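Local atomic coordinates of TlmII (Streptoalloteichus hindustanus, PDB entry 4HVM), a protein that takes part in tallysomycin biosynthesis, probably as a condensation-domain protein, and may bind a phosphopantetheine arm. Residues L275-E280 with V300-D305; L296-V301 with V330-Y335; R356-V361 with G414-L419. All coordinates share one frame; numbering follows the deposited sequence.

Interaction 1. Residues L275-E280 with V300-D305; sequences LYLSTE and VVFGVD
An antiparallel strand pair at one side of the mixed sheet in this condensation-type fold joins L275-T279 to V300-V304, with strand 297-305 the outermost of that sheet within the chain. Three hydrogen-bonded pairs, L275 with V304, L277 with F302 and T279 with V300, alternate with the non-hydrogen-bonded pairs Y276 with G303 and S278 with V301. Each hydrogen-bonded pair exchanges two N-H...O bonds; in the central one, L277 N to F302 O is 2.8 Å and F302 N to L277 O 3.2 Å.

On the Y276 face the ring crosses to the neighbouring strand and lies over G303. With CG anti to the carbonyl carbon (chi1 -81°), the ring places its face against G303 CA, which sits 3.6 Å from the ring centroid in a CH-pi contact. A side chain on G303 would run into the ring, so the glycine and the aromatic residue fit one another. V301 CG1 meets the edge of the same ring, 4.2 Å from Y276 CD2.

The other face carries L277, T279, V300, F302 and V304. F302 has CG between its backbone N and carbonyl carbon (chi1 65°), which swings the ring back over the partner strand; L277 CB lies over one ring face, 4.1 Å from F302 CZ. T279 CG2 comes within 3.5 Å of F302 CE1 and also lies 3.9 Å from V300 CG2, beside which it points the same way. Helices 241-255 and 314-330 pack on this side, F325 meeting F302 edge to face.

T279 is thus divided by chemistry: its buried hydroxyl is satisfied by the V361 carbonyl, while its methyl group lies against F302 and V300.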
# COMPACT_ATOMS: atom_id res chain seq x y z
N LEU A 275 20.87 -8.34 -4.35
CA LEU A 275 19.49 -8.44 -4.81
C LEU A 275 18.72 -7.16 -4.46
O LEU A 275 18.79 -6.68 -3.32
CB LEU A 275 18.81 -9.65 -4.16
CG LEU A 275 17.34 -9.89 -4.50
CD1 LEU A 275 17.18 -10.39 -5.93
CD2 LEU A 275 16.72 -10.87 -3.51
N TYR A 276 17.99 -6.61 -5.43
CA TYR A 276 17.29 -5.35 -5.21
C TYR A 276 15.78 -5.50 -5.06
O TYR A 276 15.12 -6.13 -5.88
CB TYR A 276 17.61 -4.35 -6.32
CG TYR A 276 18.93 -3.66 -6.10
CD1 TYR A 276 20.13 -4.30 -6.41
CD2 TYR A 276 18.98 -2.38 -5.56
CE1 TYR A 276 21.34 -3.67 -6.20
CE2 TYR A 276 20.19 -1.75 -5.35
CZ TYR A 276 21.37 -2.39 -5.67
OH TYR A 276 22.56 -1.75 -5.45
N LEU A 277 15.24 -4.91 -4.00
CA LEU A 277 13.83 -5.03 -3.66
C LEU A 277 13.14 -3.68 -3.68
O LEU A 277 13.77 -2.64 -3.86
CB LEU A 277 13.66 -5.67 -2.28
CG LEU A 277 13.95 -7.15 -2.05
CD1 LEU A 277 15.44 -7.49 -2.15
CD2 LEU A 277 13.41 -7.58 -0.70
N SER A 278 11.82 -3.70 -3.48
CA SER A 278 11.04 -2.47 -3.38
C SER A 278 10.07 -2.57 -2.21
O SER A 278 9.39 -3.59 -2.04
CB SER A 278 10.28 -2.21 -4.68
OG SER A 278 9.39 -1.12 -4.53
N THR A 279 9.99 -1.52 -1.41
CA THR A 279 9.03 -1.47 -0.32
C THR A 279 8.50 -0.05 -0.14
O THR A 279 9.11 0.91 -0.61
CB THR A 279 9.64 -1.97 1.01
OG1 THR A 279 8.61 -2.08 2.00
CG2 THR A 279 10.72 -1.02 1.50
N GLU A 280 7.37 0.09 0.55
CA GLU A 280 6.79 1.40 0.78
C GLU A 280 7.31 2.05 2.05
O GLU A 280 7.81 1.38 2.95
CB GLU A 280 5.26 1.32 0.81
CG GLU A 280 4.62 1.07 -0.54
CD GLU A 280 4.06 -0.33 -0.67
OE1 GLU A 280 3.33 -0.76 0.25
OE2 GLU A 280 4.35 -0.99 -1.69
N VAL A 300 10.54 2.97 -1.95
CA VAL A 300 11.99 3.09 -2.03
C VAL A 300 12.61 1.80 -2.57
O VAL A 300 12.14 0.70 -2.30
CB VAL A 300 12.62 3.46 -0.67
CG1 VAL A 300 12.07 4.79 -0.18
CG2 VAL A 300 12.36 2.37 0.36
N VAL A 301 13.67 1.95 -3.37
CA VAL A 301 14.38 0.80 -3.92
C VAL A 301 15.71 0.63 -3.21
O VAL A 301 16.53 1.55 -3.17
CB VAL A 301 14.63 0.98 -5.43
CG1 VAL A 301 15.41 -0.20 -5.98
CG2 VAL A 301 13.30 1.14 -6.16
N PHE A 302 15.93 -0.55 -2.63
CA PHE A 302 17.16 -0.83 -1.89
C PHE A 302 17.71 -2.20 -2.23
O PHE A 302 16.98 -3.08 -2.68
CB PHE A 302 16.93 -0.71 -0.38
CG PHE A 302 15.98 -1.74 0.18
CD1 PHE A 302 14.61 -1.59 0.04
CD2 PHE A 302 16.47 -2.85 0.85
CE1 PHE A 302 13.75 -2.53 0.56
CE2 PHE A 302 15.61 -3.80 1.36
CZ PHE A 302 14.25 -3.64 1.22
N GLY A 303 19.01 -2.39 -2.01
CA GLY A 303 19.66 -3.64 -2.32
C GLY A 303 20.22 -4.36 -1.11
O GLY A 303 20.85 -3.75 -0.25
N VAL A 304 19.99 -5.67 -1.05
CA VAL A 304 20.57 -6.51 -0.02
C VAL A 304 21.83 -7.19 -0.56
O VAL A 304 21.77 -7.92 -1.54
CB VAL A 304 19.57 -7.58 0.45
CG1 VAL A 304 20.14 -8.38 1.60
CG2 VAL A 304 18.26 -6.94 0.86
N ASP A 305 22.96 -6.92 0.08
CA ASP A 305 24.23 -7.51 -0.35
C ASP A 305 24.38 -8.91 0.21
O ASP A 305 24.56 -9.09 1.41
CB ASP A 305 25.40 -6.63 0.09
CG ASP A 305 26.72 -7.09 -0.49
OD1 ASP A 305 26.71 -7.91 -1.44
OD2 ASP A 305 27.77 -6.62 0.01

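Interaction 2. Residues L296-V301 with V330-Y335; sequences LTDRVV and VHYLPY
D298 OD2 is approached by two groups of the 332-335 segment, the hydroxyl of Y332 and the backbone amide of Y335. The contact ties strand 297-305 of the mixed sheet to the connection between helices 314-330 and 335-344, where P334 occupies the N-cap position. Y335 N, just beyond that cap, gives its hydrogen to the syn lone pair of D298 OD2 at 3.2 Å, with an N-H...O angle of 158°. The Y332 hydroxyl is modelled as a second donor to OD2, but at a separation too short to be trusted, so that bond is doubtful in detail. The carboxylate stands perpendicular to the Y332 ring, with OD2 at the ring edge. A helix start so close by would probably favour the charged form of D298.

Beside this polar grip lies a face contact between two tilted planes. The R299 chain bends at chi3 (-73°), bringing the guanidinium across the rim of the Y335 ring, NE over its face, with the planes 33° apart; Y335 CE2 lies over the guanidinium centre, 3.4 Å from R299 NH2. R299 CB touches the same ring, 3.8 Å from Y335 CD1. V301 CG2 arrives at the ring edge, 3.7 Å from Y335 CE1, while the phenol oxygen is bonded to W357 NE1. With an alanine in place of Y335, the R299 guanidinium would probably lose the surface it lies on and turn more freely, and W357 NE1 would lose its hydroxyl mate.

One residue back, V300 CG1 meets the edge of Y332, 4.0 Å from CD1, the two side chains crossing at about a right angle. Backbone to backbone, the junction is completed by a bridging water, which donates to R299 O and to L333 O, each at 2.8 Å.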
# COMPACT_ATOMS: atom_id res chain seq x y z
N LEU A 296 0.73 10.17 1.21
CA LEU A 296 2.03 10.48 1.78
C LEU A 296 2.90 9.22 1.90
O LEU A 296 3.83 9.17 2.71
CB LEU A 296 1.87 11.17 3.14
CG LEU A 296 1.34 12.60 3.09
CD1 LEU A 296 1.19 13.16 4.49
CD2 LEU A 296 2.25 13.49 2.25
N THR A 297 2.58 8.22 1.10
CA THR A 297 3.34 6.98 1.09
C THR A 297 4.06 6.83 -0.25
O THR A 297 3.45 7.00 -1.31
CB THR A 297 2.44 5.75 1.32
OG1 THR A 297 1.75 5.90 2.57
CG2 THR A 297 3.27 4.48 1.35
N ASP A 298 5.35 6.52 -0.19
CA ASP A 298 6.15 6.37 -1.40
C ASP A 298 6.98 5.09 -1.35
O ASP A 298 7.19 4.52 -0.28
CB ASP A 298 7.07 7.58 -1.57
CG ASP A 298 7.65 7.68 -2.96
OD1 ASP A 298 7.03 7.16 -3.92
OD2 ASP A 298 8.73 8.29 -3.10
N ARG A 299 7.44 4.64 -2.51
CA ARG A 299 8.24 3.43 -2.60
C ARG A 299 9.74 3.74 -2.68
O ARG A 299 10.16 4.66 -3.38
CB ARG A 299 7.82 2.60 -3.82
CG ARG A 299 6.47 1.92 -3.66
CD ARG A 299 6.03 1.27 -4.96
NE ARG A 299 5.62 2.25 -5.96
CZ ARG A 299 5.23 1.95 -7.19
NH1 ARG A 299 5.21 0.68 -7.59
NH2 ARG A 299 4.87 2.91 -8.03
N VAL A 300 10.54 2.97 -1.95
CA VAL A 300 11.99 3.09 -2.03
C VAL A 300 12.61 1.80 -2.57
O VAL A 300 12.14 0.70 -2.30
CB VAL A 300 12.62 3.46 -0.67
CG1 VAL A 300 12.07 4.79 -0.18
CG2 VAL A 300 12.36 2.37 0.36
N VAL A 301 13.67 1.95 -3.37
CA VAL A 301 14.38 0.80 -3.92
C VAL A 301 15.71 0.63 -3.21
O VAL A 301 16.53 1.55 -3.17
CB VAL A 301 14.63 0.98 -5.43
CG1 VAL A 301 15.41 -0.20 -5.98
CG2 VAL A 301 13.30 1.14 -6.16
N VAL A 330 18.31 7.34 3.50
CA VAL A 330 19.18 8.49 3.70
C VAL A 330 19.31 9.30 2.41
O VAL A 330 19.25 10.53 2.42
CB VAL A 330 20.58 8.08 4.19
CG1 VAL A 330 21.59 9.20 3.98
CG2 VAL A 330 20.54 7.68 5.65
N HIS A 331 19.46 8.60 1.29
CA HIS A 331 19.57 9.23 -0.02
C HIS A 331 18.25 9.16 -0.79
O HIS A 331 18.23 8.83 -1.98
CB HIS A 331 20.69 8.59 -0.83
CG HIS A 331 22.02 8.59 -0.13
ND1 HIS A 331 22.43 7.56 0.68
CD2 HIS A 331 23.02 9.50 -0.12
CE1 HIS A 331 23.63 7.83 1.17
NE2 HIS A 331 24.01 9.00 0.69
N TYR A 332 17.16 9.49 -0.11
CA TYR A 332 15.83 9.36 -0.68
C TYR A 332 15.63 10.18 -1.95
O TYR A 332 16.04 11.34 -2.03
CB TYR A 332 14.76 9.73 0.36
CG TYR A 332 13.36 9.85 -0.21
CD1 TYR A 332 12.64 8.72 -0.58
CD2 TYR A 332 12.76 11.09 -0.37
CE1 TYR A 332 11.36 8.83 -1.10
CE2 TYR A 332 11.48 11.21 -0.89
CZ TYR A 332 10.79 10.07 -1.25
OH TYR A 332 9.52 10.16 -1.77
N LEU A 333 15.01 9.55 -2.93
CA LEU A 333 14.57 10.20 -4.16
C LEU A 333 13.26 9.54 -4.54
O LEU A 333 13.18 8.31 -4.61
CB LEU A 333 15.61 10.03 -5.27
CG LEU A 333 15.33 10.73 -6.60
CD1 LEU A 333 15.51 12.24 -6.47
CD2 LEU A 333 16.22 10.18 -7.70
N PRO A 334 12.21 10.35 -4.77
CA PRO A 334 10.86 9.85 -5.08
C PRO A 334 10.88 8.76 -6.15
O PRO A 334 11.59 8.88 -7.15
CB PRO A 334 10.14 11.10 -5.58
CG PRO A 334 10.81 12.22 -4.87
CD PRO A 334 12.26 11.82 -4.78
N TYR A 335 10.09 7.71 -5.93
CA TYR A 335 10.09 6.54 -6.80
C TYR A 335 9.85 6.88 -8.26
O TYR A 335 10.46 6.29 -9.15
CB TYR A 335 9.06 5.51 -6.33
CG TYR A 335 9.08 4.22 -7.11
CD1 TYR A 335 10.01 3.23 -6.82
CD2 TYR A 335 8.16 3.98 -8.12
CE1 TYR A 335 10.03 2.05 -7.52
CE2 TYR A 335 8.17 2.79 -8.83
CZ TYR A 335 9.11 1.83 -8.53
OH TYR A 335 9.12 0.65 -9.23
O HOH W 1 12.70 5.52 -4.30

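Interaction 3. Residues R356-V361 with G414-L419; sequences RWDVAV and GTTTDL
D358 O takes the amide hydrogens of two successive residues, T416 and T417, and so opens the backbone bonding between R356-V361 and G414-L419. T416 N, 3.0 Å from D358 O, lies in the carbonyl plane on a lone pair; T417 N, 3.2 Å from the same oxygen, approaches almost end-on to the carbonyl. From here the short strands 359-361 and 417-419 run parallel, their directions 3° apart, pairing V359 with T417, A360 with D418 and V361 with L419. The T416 bond is extra; the T417 bond belongs to the parallel pattern, which A360 continues: its N binds T417 O at 2.9 Å and its O receives L419 N at 2.8 Å.

Polar side chains gather at the entrance to the pair. A chi1 of 60° tucks the D358 carboxylate back over its own main chain, and OD2 comes within 3.0 Å of T416 OG1, a weak contact. The firmer partner of the carboxylate is R205, which forms a salt bridge to OD1. A water donates to W357 O and, at 3.1 Å, to T415 OG1, a hydroxyl also bonded to D413. D418 OD2 bonds H362 and lies 3.8 Å from A360 CB.

G414 adopts backbone angles that call for glycine, letting the chain turn before the strand.

Apolar contacts are modest, A360 CB resting against T415 CG2 at 3.9 Å. A360 and D418 point to one face of the sheet; V359, V361, T417 and L419 to the other, where V359, V361 and L419 meet helix 241-255.

Short strand 359-361, flanked by parallel neighbours 274-282 and 417-424, thus lies inside a mixed sheet backed by a helix, in keeping with the alpha/beta architecture of condensation domains and their CoA-dependent acyltransferase relatives.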
# COMPACT_ATOMS: atom_id res chain seq x y z
N ARG A 356 14.59 -4.27 -12.76
CA ARG A 356 15.86 -4.34 -12.04
C ARG A 356 15.66 -4.35 -10.52
O ARG A 356 16.62 -4.47 -9.76
CB ARG A 356 16.77 -3.18 -12.44
CG ARG A 356 17.01 -3.08 -13.94
CD ARG A 356 17.91 -4.20 -14.46
NE ARG A 356 19.31 -3.78 -14.49
CZ ARG A 356 19.91 -3.21 -15.53
NH1 ARG A 356 19.25 -2.99 -16.65
NH2 ARG A 356 21.19 -2.87 -15.44
N TRP A 357 14.41 -4.22 -10.10
CA TRP A 357 14.04 -4.41 -8.70
C TRP A 357 12.69 -5.12 -8.61
O TRP A 357 11.74 -4.62 -8.02
CB TRP A 357 14.03 -3.08 -7.93
CG TRP A 357 13.27 -1.95 -8.59
CD1 TRP A 357 11.92 -1.75 -8.58
CD2 TRP A 357 13.84 -0.87 -9.33
NE1 TRP A 357 11.61 -0.61 -9.28
CE2 TRP A 357 12.77 -0.05 -9.75
CE3 TRP A 357 15.14 -0.50 -9.68
CZ2 TRP A 357 12.96 1.11 -10.51
CZ3 TRP A 357 15.33 0.64 -10.44
CH2 TRP A 357 14.25 1.43 -10.84
N ASP A 358 12.64 -6.32 -9.19
CA ASP A 358 11.38 -7.03 -9.42
C ASP A 358 10.85 -7.81 -8.21
O ASP A 358 10.06 -8.74 -8.37
CB ASP A 358 11.52 -7.97 -10.62
CG ASP A 358 12.60 -9.01 -10.43
OD1 ASP A 358 13.43 -8.83 -9.51
OD2 ASP A 358 12.63 -10.01 -11.18
N VAL A 359 11.28 -7.43 -7.02
CA VAL A 359 10.72 -8.01 -5.80
C VAL A 359 10.09 -6.91 -4.95
O VAL A 359 10.77 -5.99 -4.52
CB VAL A 359 11.79 -8.74 -4.97
CG1 VAL A 359 11.17 -9.30 -3.70
CG2 VAL A 359 12.43 -9.84 -5.80
N ALA A 360 8.79 -7.02 -4.73
CA ALA A 360 8.07 -6.01 -3.96
C ALA A 360 7.56 -6.56 -2.64
O ALA A 360 6.88 -7.58 -2.61
CB ALA A 360 6.91 -5.44 -4.78
N VAL A 361 7.90 -5.87 -1.55
CA VAL A 361 7.40 -6.22 -0.23
C VAL A 361 6.60 -5.05 0.31
O VAL A 361 7.09 -3.93 0.35
CB VAL A 361 8.55 -6.53 0.74
CG1 VAL A 361 8.00 -6.90 2.10
CG2 VAL A 361 9.41 -7.66 0.18
N GLY A 414 6.91 -5.37 -14.31
CA GLY A 414 8.01 -6.32 -14.34
C GLY A 414 8.25 -7.03 -13.03
O GLY A 414 9.12 -7.90 -12.95
N THR A 415 7.49 -6.67 -12.00
CA THR A 415 7.62 -7.32 -10.70
C THR A 415 7.20 -8.78 -10.80
O THR A 415 6.10 -9.09 -11.25
CB THR A 415 6.78 -6.61 -9.62
OG1 THR A 415 7.15 -5.23 -9.56
CG2 THR A 415 7.01 -7.26 -8.26
N THR A 416 8.10 -9.68 -10.40
CA THR A 416 7.84 -11.11 -10.50
C THR A 416 7.46 -11.74 -9.16
O THR A 416 6.76 -12.74 -9.12
CB THR A 416 9.05 -11.87 -11.09
OG1 THR A 416 10.22 -11.61 -10.30
CG2 THR A 416 9.29 -11.43 -12.52
N THR A 417 7.94 -11.14 -8.07
CA THR A 417 7.58 -11.61 -6.74
C THR A 417 6.96 -10.48 -5.93
O THR A 417 7.63 -9.52 -5.57
CB THR A 417 8.81 -12.18 -5.99
OG1 THR A 417 9.37 -13.27 -6.73
CG2 THR A 417 8.41 -12.66 -4.60
N ASP A 418 5.66 -10.60 -5.67
CA ASP A 418 4.94 -9.59 -4.91
C ASP A 418 4.46 -10.17 -3.58
O ASP A 418 3.75 -11.18 -3.55
CB ASP A 418 3.74 -9.08 -5.71
CG ASP A 418 3.20 -7.77 -5.18
OD1 ASP A 418 2.49 -7.79 -4.15
OD2 ASP A 418 3.49 -6.72 -5.79
N LEU A 419 4.85 -9.54 -2.48
CA LEU A 419 4.55 -10.08 -1.16
C LEU A 419 3.85 -9.05 -0.27
O LEU A 419 4.38 -7.97 -0.02
CB LEU A 419 5.85 -10.57 -0.50
CG LEU A 419 5.75 -11.61 0.61
CD1 LEU A 419 6.94 -12.56 0.55
CD2 LEU A 419 5.68 -10.94 1.97
O HOH W 2 9.22 -4.02 -7.52

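All three contacts reach one mixed sheet, in which strands 417-424, 359-361, 274-282 and 297-305 lie side by side in that order across the sheet. Interactions 1 and 3 are neighbours, their centres about 9 Å apart, and the backbone of S278 bonds both V359 and V361, carrying the pairing from one to the other. Interaction 2, centred about 11 Å from interaction 1, shares V300 and V301 with it and fastens the outer strand to the turn between two helices. Interactions 2 and 3, with centres about 16 Å apart, meet where Y335 OH binds W357 NE1. Along the chain interaction 3 comes last, so sequence-distant segments are knit into one continuous layer.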